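Local coordinates for protein probable starch synthase 4, chloroplastic/amyloplastic (Arabidopsis thaliana, PDB 6GNE) that belongs to the GT-B glycosyltransferases, with two Rossmann-like domains, and binds adenosine-5'-diphosphate and glycans, at residues A[412-417]-A[452-457]; A[439-444]-A[467-472]; A[131-136]-A[158-163]. All coordinates share one frame; numbering follows the deposited sequence.

Contact 1 (A[412-417]-A[452-457]); sequences IPIARK and NYALER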
ATOM      1  N   ILE A 412      12.954  -2.215 -15.409  1.00 31.34           N
ATOM      2  CA  ILE A 412      13.973  -1.469 -14.645  1.00 31.02           C
ATOM      3  C   ILE A 412      13.492  -0.101 -14.207  1.00 29.30           C
ATOM      4  O   ILE A 412      13.059   0.676 -15.034  1.00 29.95           O
ATOM      5  CB  ILE A 412      15.249  -1.302 -15.464  1.00 32.07           C
ATOM      6  CG1 ILE A 412      15.780  -2.692 -15.884  1.00 34.15           C
ATOM      7  CG2 ILE A 412      16.300  -0.530 -14.682  1.00 32.88           C
ATOM      8  CD1 ILE A 412      15.985  -3.682 -14.737  1.00 34.88           C
ATOM      9  N   PRO A 413      13.548   0.194 -12.902  1.00 29.40           N
ATOM     10  CA  PRO A 413      12.894   1.382 -12.400  1.00 29.66           C
ATOM     11  C   PRO A 413      13.695   2.652 -12.582  1.00 30.51           C
ATOM     12  O   PRO A 413      14.926   2.638 -12.579  1.00 32.37           O
ATOM     13  CB  PRO A 413      12.714   1.101 -10.895  1.00 29.18           C
ATOM     14  CG  PRO A 413      13.798   0.169 -10.571  1.00 29.95           C
ATOM     15  CD  PRO A 413      13.982  -0.670 -11.795  1.00 30.37           C
ATOM     16  N   ILE A 414      12.960   3.738 -12.728  1.00 30.10           N
ATOM     17  CA  ILE A 414      13.490   5.075 -12.706  1.00 30.60           C
ATOM     18  C   ILE A 414      12.703   5.799 -11.613  1.00 30.27           C
ATOM     19  O   ILE A 414      11.496   6.009 -11.747  1.00 27.40           O
ATOM     20  CB  ILE A 414      13.292   5.807 -14.061  1.00 31.65           C
ATOM     21  CG1 ILE A 414      13.872   4.965 -15.222  1.00 31.89           C
ATOM     22  CG2 ILE A 414      13.841   7.243 -13.988  1.00 31.16           C
ATOM     23  CD1 ILE A 414      13.633   5.562 -16.579  1.00 33.17           C
ATOM     24  N   ALA A 415      13.410   6.207 -10.558  1.00 30.68           N
ATOM     25  CA  ALA A 415      12.785   6.605  -9.321  1.00 30.06           C
ATOM     26  C   ALA A 415      13.434   7.833  -8.726  1.00 31.20           C
ATOM     27  O   ALA A 415      14.651   8.005  -8.809  1.00 30.97           O
ATOM     28  CB  ALA A 415      12.874   5.460  -8.322  1.00 29.33           C
ATOM     29  N   ARG A 416      12.629   8.654  -8.059  1.00 31.61           N
ATOM     30  CA  ARG A 416      13.180   9.741  -7.277  1.00 32.88           C
ATOM     31  C   ARG A 416      13.676   9.231  -5.917  1.00 32.11           C
ATOM     32  O   ARG A 416      13.063   8.351  -5.345  1.00 31.89           O
ATOM     33  CB  ARG A 416      12.180  10.879  -7.120  1.00 33.48           C
ATOM     34  CG  ARG A 416      12.884  12.225  -6.873  1.00 35.29           C
ATOM     35  CD  ARG A 416      11.919  13.385  -6.742  1.00 35.33           C
ATOM     36  NE  ARG A 416      11.397  13.451  -5.386  1.00 34.43           N
ATOM     37  CZ  ARG A 416      11.981  14.059  -4.369  1.00 33.65           C
ATOM     38  NH1 ARG A 416      11.380  14.042  -3.198  1.00 33.52           N
ATOM     39  NH2 ARG A 416      13.136  14.677  -4.504  1.00 34.45           N
ATOM     40  N   LYS A 417      14.811   9.748  -5.447  1.00 33.16           N
ATOM     41  CA  LYS A 417      15.413   9.315  -4.186  1.00 35.46           C
ATOM     42  C   LYS A 417      14.665   9.907  -3.004  1.00 34.88           C
ATOM     43  O   LYS A 417      14.976  11.003  -2.534  1.00 35.02           O
ATOM     44  CB  LYS A 417      16.876   9.724  -4.086  1.00 38.54           C
ATOM     45  CG  LYS A 417      17.796   8.775  -4.784  1.00 41.29           C
ATOM     46  CD  LYS A 417      19.148   9.417  -5.097  1.00 45.77           C
ATOM     47  CE  LYS A 417      20.214   9.122  -4.053  1.00 47.63           C
ATOM     48  NZ  LYS A 417      21.521   9.651  -4.571  1.00 49.18           N
ATOM     49  N   ASN A 452      15.136  14.112 -16.505  1.00 36.20           N
ATOM     50  CA  ASN A 452      15.752  13.944 -17.859  1.00 35.44           C
ATOM     51  C   ASN A 452      17.078  13.205 -17.855  1.00 34.94           C
ATOM     52  O   ASN A 452      17.297  12.323 -18.673  1.00 34.12           O
ATOM     53  CB  ASN A 452      15.918  15.275 -18.579  1.00 36.26           C
ATOM     54  CG  ASN A 452      14.591  15.854 -19.101  1.00 37.58           C
ATOM     55  OD1 ASN A 452      13.521  15.242 -18.995  1.00 37.91           O
ATOM     56  ND2 ASN A 452      14.647  17.054 -19.639  1.00 38.21           N
ATOM     57  N   TYR A 453      17.956  13.535 -16.917  1.00 35.81           N
ATOM     58  CA  TYR A 453      19.260  12.878 -16.838  1.00 37.00           C
ATOM     59  C   TYR A 453      19.135  11.392 -16.519  1.00 36.29           C
ATOM     60  O   TYR A 453      19.820  10.582 -17.138  1.00 37.40           O
ATOM     61  CB  TYR A 453      20.184  13.596 -15.845  1.00 38.31           C
ATOM     62  CG  TYR A 453      21.628  13.124 -15.889  1.00 39.66           C
ATOM     63  CD1 TYR A 453      22.344  13.105 -17.110  1.00 40.80           C
ATOM     64  CD2 TYR A 453      22.287  12.662 -14.712  1.00 39.62           C
ATOM     65  CE1 TYR A 453      23.655  12.669 -17.157  1.00 41.83           C
ATOM     66  CE2 TYR A 453      23.597  12.219 -14.756  1.00 40.85           C
ATOM     67  CZ  TYR A 453      24.279  12.233 -15.975  1.00 42.18           C
ATOM     68  OH  TYR A 453      25.587  11.809 -16.043  1.00 44.25           O
ATOM     69  N   ALA A 454      18.249  11.017 -15.601  1.00 35.42           N
ATOM     70  CA  ALA A 454      17.989   9.600 -15.355  1.00 34.98           C
ATOM     71  C   ALA A 454      17.379   8.893 -16.575  1.00 35.80           C
ATOM     72  O   ALA A 454      17.783   7.783 -16.913  1.00 35.92           O
ATOM     73  CB  ALA A 454      17.100   9.409 -14.141  1.00 33.45           C
ATOM     74  N   LEU A 455      16.417   9.533 -17.228  1.00 37.08           N
ATOM     75  CA  LEU A 455      15.778   8.939 -18.390  1.00 38.57           C
ATOM     76  C   LEU A 455      16.763   8.789 -19.566  1.00 40.71           C
ATOM     77  O   LEU A 455      16.812   7.732 -20.203  1.00 41.47           O
ATOM     78  CB  LEU A 455      14.561   9.757 -18.792  1.00 39.60           C
ATOM     79  CG  LEU A 455      13.632   9.092 -19.810  1.00 41.16           C
ATOM     80  CD1 LEU A 455      12.818   7.992 -19.164  1.00 40.55           C
ATOM     81  CD2 LEU A 455      12.667  10.096 -20.421  1.00 43.53           C
ATOM     82  N   GLU A 456      17.544   9.836 -19.836  1.00 42.10           N
ATOM     83  CA  GLU A 456      18.601   9.821 -20.863  1.00 42.71           C
ATOM     84  C   GLU A 456      19.532   8.630 -20.650  1.00 40.01           C
ATOM     85  O   GLU A 456      19.762   7.861 -21.578  1.00 39.15           O
ATOM     86  CB  GLU A 456      19.379  11.146 -20.831  1.00 47.22           C
ATOM     87  CG  GLU A 456      20.566  11.284 -21.786  1.00 52.07           C
ATOM     88  CD  GLU A 456      21.448  12.542 -21.527  1.00 57.51           C
ATOM     89  OE1 GLU A 456      21.574  13.005 -20.364  1.00 63.94           O
ATOM     90  OE2 GLU A 456      22.061  13.085 -22.479  1.00 61.13           O
ATOM     91  N   ARG A 457      20.024   8.451 -19.420  1.00 36.79           N
ATOM     92  CA  ARG A 457      20.958   7.353 -19.137  1.00 35.41           C
ATOM     93  C   ARG A 457      20.305   6.007 -19.292  1.00 33.74           C
ATOM     94  O   ARG A 457      20.896   5.102 -19.814  1.00 34.10           O
ATOM     95  CB  ARG A 457      21.620   7.488 -17.765  1.00 35.41           C
ATOM     96  CG  ARG A 457      22.563   8.686 -17.688  1.00 37.15           C
ATOM     97  CD  ARG A 457      23.233   8.847 -16.332  1.00 37.72           C
ATOM     98  NE  ARG A 457      22.298   9.193 -15.255  1.00 36.78           N
ATOM     99  CZ  ARG A 457      21.867   8.357 -14.304  1.00 35.53           C
ATOM    100  NH1 ARG A 457      21.004   8.788 -13.415  1.00 34.82           N
ATOM    101  NH2 ARG A 457      22.309   7.096 -14.206  1.00 35.56           N
TER
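Ile414 carries this contact alone on the strand side, spreading its two branches over Ala454 and Leu455 of the helix. Its CG2 methyl faces the Ala454 CB at 3.9 Å, while the longer arm reaches further, CD1 lying 3.6 Å from Leu455 CD1. With chi1 at -54°, CG2 stands anti to the backbone N and CG1 anti to the carbonyl carbon, and an extended chi2 of 176° carries CD1 out to the leucine. The Ile414 and Leu455 chains run askew to each other and meet through a single methyl pair. All three residues are buried, and the packing is purely apolar. Within helix 448-464, Arg457, one turn on from Tyr453, lays NE over a face of that ring, 3.3 Å above its plane and offset toward the rim; the guanidinium is also held by salt bridges to Asp427 and Asp429. Asn452 OD1 bonds to His329 of helix 324-336, and Leu455 touches Arg333 and Thr334 there, so helix 324-336 packs against the Leu455 side of helix 448-464. Strand 412-416 lies inside the parallel sheet between strands 389-392 and 441-443, and helix 448-464, which follows strand 441-443 in the chain, covers it with helix 324-336 alongside.

Contact 2 (A[439-444]-A[467-472]); sequences NGFTFQ and EKWMRL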
ATOM      1  N   ASN A 439      20.373  -1.531  -9.218  1.00 30.87           N
ATOM      2  CA  ASN A 439      19.247  -2.158  -9.927  1.00 29.98           C
ATOM      3  C   ASN A 439      18.439  -1.259 -10.825  1.00 29.24           C
ATOM      4  O   ASN A 439      17.441  -1.714 -11.357  1.00 30.78           O
ATOM      5  CB  ASN A 439      18.308  -2.811  -8.905  1.00 29.44           C
ATOM      6  CG  ASN A 439      17.743  -1.809  -7.902  1.00 28.57           C
ATOM      7  OD1 ASN A 439      17.881  -0.579  -8.078  1.00 27.83           O
ATOM      8  ND2 ASN A 439      17.084  -2.324  -6.868  1.00 26.64           N
ATOM      9  N   GLY A 440      18.833  -0.006 -11.016  1.00 29.24           N
ATOM     10  CA  GLY A 440      17.993   0.930 -11.768  1.00 28.08           C
ATOM     11  C   GLY A 440      18.612   2.295 -11.931  1.00 28.31           C
ATOM     12  O   GLY A 440      19.837   2.442 -12.026  1.00 29.44           O
ATOM     13  N   PHE A 441      17.750   3.303 -11.986  1.00 28.02           N
ATOM     14  CA  PHE A 441      18.177   4.686 -12.201  1.00 28.26           C
ATOM     15  C   PHE A 441      17.434   5.596 -11.266  1.00 27.63           C
ATOM     16  O   PHE A 441      16.241   5.434 -11.087  1.00 25.42           O
ATOM     17  CB  PHE A 441      17.866   5.102 -13.638  1.00 29.09           C
ATOM     18  CG  PHE A 441      18.570   4.271 -14.660  1.00 28.95           C
ATOM     19  CD1 PHE A 441      17.984   3.124 -15.138  1.00 28.17           C
ATOM     20  CD2 PHE A 441      19.808   4.647 -15.123  1.00 29.88           C
ATOM     21  CE1 PHE A 441      18.627   2.340 -16.062  1.00 29.32           C
ATOM     22  CE2 PHE A 441      20.463   3.875 -16.066  1.00 31.73           C
ATOM     23  CZ  PHE A 441      19.877   2.693 -16.522  1.00 31.02           C
ATOM     24  N   THR A 442      18.160   6.543 -10.650  1.00 29.74           N
ATOM     25  CA  THR A 442      17.556   7.490  -9.714  1.00 30.49           C
ATOM     26  C   THR A 442      17.893   8.926 -10.026  1.00 31.09           C
ATOM     27  O   THR A 442      18.781   9.211 -10.780  1.00 33.54           O
ATOM     28  CB  THR A 442      17.938   7.166  -8.236  1.00 32.51           C
ATOM     29  OG1 THR A 442      19.331   7.407  -7.973  1.00 33.62           O
ATOM     30  CG2 THR A 442      17.595   5.724  -7.855  1.00 32.17           C
ATOM     31  N   PHE A 443      17.147   9.839  -9.438  1.00 32.20           N
ATOM     32  CA  PHE A 443      17.485  11.276  -9.464  1.00 33.27           C
ATOM     33  C   PHE A 443      17.044  11.940  -8.163  1.00 34.83           C
ATOM     34  O   PHE A 443      16.132  11.448  -7.484  1.00 34.60           O
ATOM     35  CB  PHE A 443      16.858  11.963 -10.691  1.00 31.84           C
ATOM     36  CG  PHE A 443      15.364  11.945 -10.722  1.00 30.49           C
ATOM     37  CD1 PHE A 443      14.664  10.830 -11.151  1.00 29.22           C
ATOM     38  CD2 PHE A 443      14.649  13.067 -10.341  1.00 31.42           C
ATOM     39  CE1 PHE A 443      13.289  10.837 -11.197  1.00 28.74           C
ATOM     40  CE2 PHE A 443      13.249  13.088 -10.361  1.00 30.47           C
ATOM     41  CZ  PHE A 443      12.567  11.968 -10.783  1.00 29.25           C
ATOM     42  N   GLN A 444      17.682  13.054  -7.831  1.00 37.51           N
ATOM     43  CA  GLN A 444      17.434  13.737  -6.589  1.00 40.32           C
ATOM     44  C   GLN A 444      16.277  14.749  -6.703  1.00 40.37           C
ATOM     45  O   GLN A 444      15.231  14.579  -6.095  1.00 40.56           O
ATOM     46  CB  GLN A 444      18.725  14.387  -6.088  1.00 44.74           C
ATOM     47  CG  GLN A 444      18.691  14.814  -4.615  1.00 50.51           C
ATOM     48  CD  GLN A 444      18.433  13.628  -3.630  1.00 54.50           C
ATOM     49  OE1 GLN A 444      19.384  12.879  -3.270  1.00 58.49           O
ATOM     50  NE2 GLN A 444      17.136  13.438  -3.210  1.00 50.89           N
ATOM     51  N   GLU A 467      23.155  -6.901 -24.545  1.00 52.94           N
ATOM     52  CA  GLU A 467      23.516  -8.001 -23.648  1.00 53.77           C
ATOM     53  C   GLU A 467      23.889  -7.523 -22.235  1.00 52.83           C
ATOM     54  O   GLU A 467      23.638  -8.224 -21.272  1.00 53.81           O
ATOM     55  CB  GLU A 467      24.616  -8.915 -24.287  1.00 55.77           C
ATOM     56  CG  GLU A 467      25.539  -9.737 -23.364  1.00 56.22           C
ATOM     57  CD  GLU A 467      24.837 -10.827 -22.552  1.00 55.36           C
ATOM     58  OE1 GLU A 467      23.908 -11.439 -23.085  1.00 54.77           O
ATOM     59  OE2 GLU A 467      25.200 -11.053 -21.380  1.00 54.84           O
ATOM     60  N   LYS A 468      24.478  -6.338 -22.122  1.00 53.12           N
ATOM     61  CA  LYS A 468      24.751  -5.724 -20.812  1.00 52.30           C
ATOM     62  C   LYS A 468      23.428  -5.400 -20.106  1.00 47.59           C
ATOM     63  O   LYS A 468      23.271  -5.588 -18.886  1.00 46.59           O
ATOM     64  CB  LYS A 468      25.575  -4.437 -20.974  1.00 56.19           C
ATOM     65  CG  LYS A 468      26.858  -4.366 -20.150  1.00 60.49           C
ATOM     66  CD  LYS A 468      27.352  -2.907 -19.976  1.00 62.57           C
ATOM     67  CE  LYS A 468      28.296  -2.699 -18.782  1.00 64.08           C
ATOM     68  NZ  LYS A 468      27.910  -1.493 -17.975  1.00 61.56           N
ATOM     69  N   TRP A 469      22.489  -4.900 -20.897  1.00 43.97           N
ATOM     70  CA  TRP A 469      21.140  -4.652 -20.452  1.00 40.36           C
ATOM     71  C   TRP A 469      20.434  -5.912 -19.984  1.00 40.47           C
ATOM     72  O   TRP A 469      19.721  -5.891 -18.971  1.00 39.36           O
ATOM     73  CB  TRP A 469      20.324  -3.995 -21.562  1.00 38.10           C
ATOM     74  CG  TRP A 469      18.940  -3.709 -21.125  1.00 35.51           C
ATOM     75  CD1 TRP A 469      17.823  -4.474 -21.343  1.00 34.30           C
ATOM     76  CD2 TRP A 469      18.530  -2.591 -20.360  1.00 33.49           C
ATOM     77  NE1 TRP A 469      16.744  -3.896 -20.736  1.00 33.24           N
ATOM     78  CE2 TRP A 469      17.148  -2.731 -20.128  1.00 32.59           C
ATOM     79  CE3 TRP A 469      19.199  -1.473 -19.851  1.00 33.33           C
ATOM     80  CZ2 TRP A 469      16.402  -1.768 -19.428  1.00 31.05           C
ATOM     81  CZ3 TRP A 469      18.470  -0.532 -19.140  1.00 32.83           C
ATOM     82  CH2 TRP A 469      17.061  -0.677 -18.952  1.00 30.51           C
ATOM     83  N   MET A 470      20.599  -6.990 -20.739  1.00 42.46           N
ATOM     84  CA  MET A 470      19.954  -8.270 -20.425  1.00 43.94           C
ATOM     85  C   MET A 470      20.466  -8.842 -19.084  1.00 42.90           C
ATOM     86  O   MET A 470      19.706  -9.470 -18.342  1.00 40.04           O
ATOM     87  CB  MET A 470      20.186  -9.260 -21.576  1.00 47.30           C
ATOM     88  CG  MET A 470      19.096 -10.279 -21.798  1.00 49.05           C
ATOM     89  SD  MET A 470      19.536 -11.322 -23.196  1.00 52.86           S
ATOM     90  CE  MET A 470      18.767 -12.889 -22.695  1.00 54.17           C
ATOM     91  N   ARG A 471      21.739  -8.579 -18.775  1.00 43.11           N
ATOM     92  CA  ARG A 471      22.295  -8.946 -17.477  1.00 43.37           C
ATOM     93  C   ARG A 471      21.680  -8.166 -16.344  1.00 40.05           C
ATOM     94  O   ARG A 471      21.474  -8.719 -15.273  1.00 38.77           O
ATOM     95  CB  ARG A 471      23.812  -8.746 -17.448  1.00 45.66           C
ATOM     96  CG  ARG A 471      24.606  -9.897 -17.989  1.00 48.91           C
ATOM     97  CD  ARG A 471      26.064  -9.711 -17.639  1.00 51.17           C
ATOM     98  NE  ARG A 471      26.908 -10.097 -18.759  1.00 54.98           N
ATOM     99  CZ  ARG A 471      28.233 -10.240 -18.692  1.00 58.47           C
ATOM    100  NH1 ARG A 471      28.887 -10.019 -17.532  1.00 58.79           N
ATOM    101  NH2 ARG A 471      28.902 -10.639 -19.789  1.00 60.76           N
ATOM    102  N   LEU A 472      21.425  -6.882 -16.583  1.00 38.67           N
ATOM    103  CA  LEU A 472      20.794  -6.028 -15.603  1.00 37.25           C
ATOM    104  C   LEU A 472      19.373  -6.535 -15.294  1.00 37.21           C
ATOM    105  O   LEU A 472      18.986  -6.588 -14.102  1.00 35.85           O
ATOM    106  CB  LEU A 472      20.767  -4.560 -16.082  1.00 36.21           C
ATOM    107  CG  LEU A 472      20.134  -3.552 -15.121  1.00 34.92           C
ATOM    108  CD1 LEU A 472      20.809  -3.543 -13.744  1.00 35.06           C
ATOM    109  CD2 LEU A 472      20.214  -2.164 -15.737  1.00 35.12           C
TER
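The backbones approach most closely at Asn439 and Leu472, whose CA atoms are 7.0 Å apart, and from there strand 441-443 leads away from the helix. Leu472, its CB directed toward segment 439-444, brings CD1 to 4.4 Å from Asn439 CA, meeting backbone because the asparagine side chain turns away. That amide is occupied elsewhere: ND2 donates to Ser424 O and OD1 accepts from Phe426 N. The second meeting is aromatic. Phe441 CE1 and Trp469 CZ3 lie 4.2 Å apart, each near the plane of the other ring, so the two rings touch rim to rim and do not stack. Phe441 also packs on Arg457 and Ala458 of helix 448-464. In Trp469 a chi1 of -179° sets CG anti to the backbone N and swings the indole toward Phe441; Tyr462 packs on it edge-to-face, and Ile412 touches both Trp469 and Phe441. On the exposed flank of the helix, Arg471 NE reaches one turn back to Glu467 OE2 in a salt bridge of 3.3 Å; OE2 lies near the guanidinium plane and accepts through its anti lone pair. Strand 441-443 is an edge strand of the parallel sheet in the C-terminal Rossmann-like domain of the GT-B fold, met by helix 466-477, the second helix after it in the chain.

Contact 3 (A[131-136]-A[158-163]); sequences LLLQSG and DLYAPK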
ATOM      1  N   LEU A 131     -16.557  -7.908  18.023  1.00 53.24           N
ATOM      2  CA  LEU A 131     -16.540  -9.256  17.461  1.00 54.36           C
ATOM      3  C   LEU A 131     -15.536 -10.138  18.186  1.00 55.11           C
ATOM      4  O   LEU A 131     -15.844 -11.284  18.490  1.00 57.43           O
ATOM      5  CB  LEU A 131     -16.263  -9.236  15.947  1.00 53.04           C
ATOM      6  CG  LEU A 131     -15.791 -10.520  15.234  1.00 52.86           C
ATOM      7  CD1 LEU A 131     -16.843 -11.631  15.261  1.00 55.34           C
ATOM      8  CD2 LEU A 131     -15.384 -10.183  13.807  1.00 50.87           C
ATOM      9  N   LEU A 132     -14.347  -9.617  18.469  1.00 54.94           N
ATOM     10  CA  LEU A 132     -13.330 -10.390  19.214  1.00 55.94           C
ATOM     11  C   LEU A 132     -13.792 -10.804  20.633  1.00 59.20           C
ATOM     12  O   LEU A 132     -13.713 -11.994  21.013  1.00 59.51           O
ATOM     13  CB  LEU A 132     -11.996  -9.634  19.275  1.00 53.98           C
ATOM     14  CG  LEU A 132     -11.244  -9.513  17.952  1.00 52.16           C
ATOM     15  CD1 LEU A 132      -9.986  -8.687  18.128  1.00 51.41           C
ATOM     16  CD2 LEU A 132     -10.914 -10.878  17.357  1.00 51.93           C
ATOM     17  N   LEU A 133     -14.278  -9.811  21.383  1.00 60.79           N
ATOM     18  CA  LEU A 133     -14.786 -10.020  22.733  1.00 63.26           C
ATOM     19  C   LEU A 133     -15.858 -11.099  22.692  1.00 64.31           C
ATOM     20  O   LEU A 133     -15.720 -12.132  23.333  1.00 65.48           O
ATOM     21  CB  LEU A 133     -15.347  -8.708  23.305  1.00 64.50           C
ATOM     22  CG  LEU A 133     -16.024  -8.744  24.689  1.00 67.85           C
ATOM     23  CD1 LEU A 133     -15.039  -9.061  25.821  1.00 69.15           C
ATOM     24  CD2 LEU A 133     -16.762  -7.439  24.972  1.00 68.44           C
ATOM     25  N   GLN A 134     -16.892 -10.875  21.892  1.00 63.96           N
ATOM     26  CA  GLN A 134     -18.071 -11.755  21.870  1.00 65.80           C
ATOM     27  C   GLN A 134     -17.834 -13.185  21.379  1.00 64.64           C
ATOM     28  O   GLN A 134     -18.652 -14.033  21.664  1.00 66.96           O
ATOM     29  CB  GLN A 134     -19.250 -11.100  21.118  1.00 66.92           C
ATOM     30  CG  GLN A 134     -19.925 -10.008  21.956  1.00 70.09           C
ATOM     31  CD  GLN A 134     -21.170  -9.398  21.325  1.00 72.31           C
ATOM     32  OE1 GLN A 134     -21.975 -10.089  20.668  1.00 73.73           O
ATOM     33  NE2 GLN A 134     -21.333  -8.084  21.522  1.00 73.14           N
ATOM     34  N   SER A 135     -16.740 -13.461  20.683  1.00 61.91           N
ATOM     35  CA  SER A 135     -16.359 -14.841  20.327  1.00 62.03           C
ATOM     36  C   SER A 135     -15.355 -15.451  21.299  1.00 62.72           C
ATOM     37  O   SER A 135     -14.809 -16.519  21.030  1.00 62.21           O
ATOM     38  CB  SER A 135     -15.772 -14.902  18.911  1.00 59.84           C
ATOM     39  OG  SER A 135     -15.452 -13.623  18.411  1.00 58.10           O
ATOM     40  N   GLY A 136     -15.077 -14.769  22.396  1.00 63.92           N
ATOM     41  CA  GLY A 136     -14.053 -15.219  23.332  1.00 66.33           C
ATOM     42  C   GLY A 136     -12.653 -15.394  22.747  1.00 65.45           C
ATOM     43  O   GLY A 136     -11.895 -16.192  23.229  1.00 66.44           O
ATOM     44  N   ASP A 158      -9.018   1.411  26.844  1.00 65.59           N
ATOM     45  CA  ASP A 158     -10.046   2.078  27.636  1.00 69.86           C
ATOM     46  C   ASP A 158     -11.294   1.222  27.855  1.00 70.68           C
ATOM     47  O   ASP A 158     -11.858   1.251  28.936  1.00 72.29           O
ATOM     48  CB  ASP A 158     -10.358   3.456  27.032  1.00 70.90           C
ATOM     49  CG  ASP A 158      -9.202   4.466  27.213  1.00 71.58           C
ATOM     50  OD1 ASP A 158      -8.081   4.114  27.684  1.00 71.34           O
ATOM     51  OD2 ASP A 158      -9.430   5.649  26.866  1.00 73.97           O
ATOM     52  N   LEU A 159     -11.674   0.393  26.885  1.00 71.08           N
ATOM     53  CA  LEU A 159     -12.941  -0.361  26.984  1.00 73.01           C
ATOM     54  C   LEU A 159     -12.902  -1.900  26.897  1.00 73.03           C
ATOM     55  O   LEU A 159     -13.920  -2.544  27.223  1.00 74.83           O
ATOM     56  CB  LEU A 159     -13.915   0.177  25.941  1.00 72.74           C
ATOM     57  CG  LEU A 159     -14.224   1.686  26.018  1.00 74.76           C
ATOM     58  CD1 LEU A 159     -15.032   2.160  24.814  1.00 74.30           C
ATOM     59  CD2 LEU A 159     -14.911   2.064  27.331  1.00 77.67           C
ATOM     60  N   TYR A 160     -11.785  -2.501  26.481  1.00 72.88           N
ATOM     61  CA  TYR A 160     -11.756  -3.956  26.249  1.00 74.87           C
ATOM     62  C   TYR A 160     -10.776  -4.783  27.088  1.00 78.75           C
ATOM     63  O   TYR A 160     -11.095  -5.931  27.418  1.00 79.65           O
ATOM     64  CB  TYR A 160     -11.573  -4.253  24.764  1.00 70.97           C
ATOM     65  CG  TYR A 160     -12.816  -3.937  23.968  1.00 70.21           C
ATOM     66  CD1 TYR A 160     -13.108  -2.626  23.599  1.00 68.98           C
ATOM     67  CD2 TYR A 160     -13.717  -4.940  23.601  1.00 70.05           C
ATOM     68  CE1 TYR A 160     -14.257  -2.321  22.889  1.00 68.29           C
ATOM     69  CE2 TYR A 160     -14.863  -4.642  22.864  1.00 69.38           C
ATOM     70  CZ  TYR A 160     -15.122  -3.328  22.519  1.00 68.05           C
ATOM     71  OH  TYR A 160     -16.244  -3.018  21.810  1.00 67.03           O
ATOM     72  N   ALA A 161      -9.604  -4.224  27.412  1.00 81.79           N
ATOM     73  CA  ALA A 161      -8.706  -4.800  28.439  1.00 87.38           C
ATOM     74  C   ALA A 161      -9.361  -4.959  29.808  1.00 94.44           C
ATOM     75  O   ALA A 161      -9.126  -5.988  30.437  1.00 97.53           O
ATOM     76  CB  ALA A 161      -7.392  -4.037  28.547  1.00 86.81           C
ATOM     77  N   PRO A 162     -10.193  -3.969  30.265  1.00100.47           N
ATOM     78  CA  PRO A 162     -10.969  -4.115  31.523  1.00104.92           C
ATOM     79  C   PRO A 162     -12.360  -4.813  31.405  1.00108.90           C
ATOM     80  O   PRO A 162     -13.187  -4.697  32.317  1.00113.34           O
ATOM     81  CB  PRO A 162     -11.112  -2.653  32.012  1.00104.90           C
ATOM     82  CG  PRO A 162     -11.037  -1.812  30.782  1.00103.25           C
ATOM     83  CD  PRO A 162     -10.404  -2.626  29.670  1.00100.42           C
ATOM     84  N   LYS A 163     -12.638  -5.461  30.282  1.00109.17           N
ATOM     85  CA  LYS A 163     -13.880  -6.230  30.066  1.00109.35           C
ATOM     86  C   LYS A 163     -13.613  -7.741  29.903  1.00108.37           C
ATOM     87  O   LYS A 163     -14.547  -8.497  29.595  1.00108.12           O
ATOM     88  CB  LYS A 163     -14.612  -5.702  28.806  1.00108.59           C
ATOM     89  CG  LYS A 163     -15.781  -4.772  29.082  1.00109.59           C
ATOM     90  CD  LYS A 163     -16.626  -4.598  27.810  1.00106.47           C
ATOM     91  CE  LYS A 163     -17.984  -3.958  28.079  1.00106.74           C
ATOM     92  NZ  LYS A 163     -17.863  -2.475  28.074  1.00107.12           N
TER
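Leu133, in the last turn of helix 117-134, packs against Tyr160 and Lys163 of segment 158-163 in the N-terminal Rossmann-like domain of the GT-B fold, where the helix closes in a Schellman motif. Gly136, at positive phi, is its C-prime residue: Gly136 N bonds to Leu133 O at 2.9 Å, and Lys137 N to Leu132 O. The side-chain packing is apolar. Leu133 lies roughly perpendicular to Tyr160, with CD2 4.0 Å from Tyr160 CE2 and CB 4.1 Å from Tyr160 CD2, so the ring rests along both the root and one branch of the leucine. A chi1 of 176°, CG anti to the backbone N, carries CD1 and CD2 of Leu133 out to Lys163, whose aliphatic CD lies 4.0 Å from Leu133 CD2. Polar bonds belong to the far end of the tyrosine: its OH is joined to Arg126 NE and Glu130 OE2 of helix 117-134, tying the ring to the helix it packs on. Glu130 also takes a bond from Gln134 NE2. Asp158, on the same short helix as Tyr160, touches a bound alpha-D-glucopyranose. One van der Waals approach to a polar atom completes the solvent side, the carbonyl O of Lys163 lying 3.8 Å from Leu133 CD1.

How the contacts relate
Contacts 1 and 2 share one sheet: strands 412-416 and 441-443 are neighbours in it, joined by a probable backbone bond between Pro413 O and Phe441 N, and the two centres lie about 9 Å apart. Their segments alternate along the chain, and consecutive helices 448-464 and 466-477 supply the other halves. Both are largely buried; contact 1 is all methyl packing, whereas contact 2 combines aromatic rims with a leucine methyl laid on backbone. Contact 3 stands on the opposite side of the chain's centre, its centre about 51 Å from that of contact 1. It joins the end of helix 117-134 to segment 158-163, is partly exposed, and mixes leucine packing with a bonded tyrosine hydroxyl.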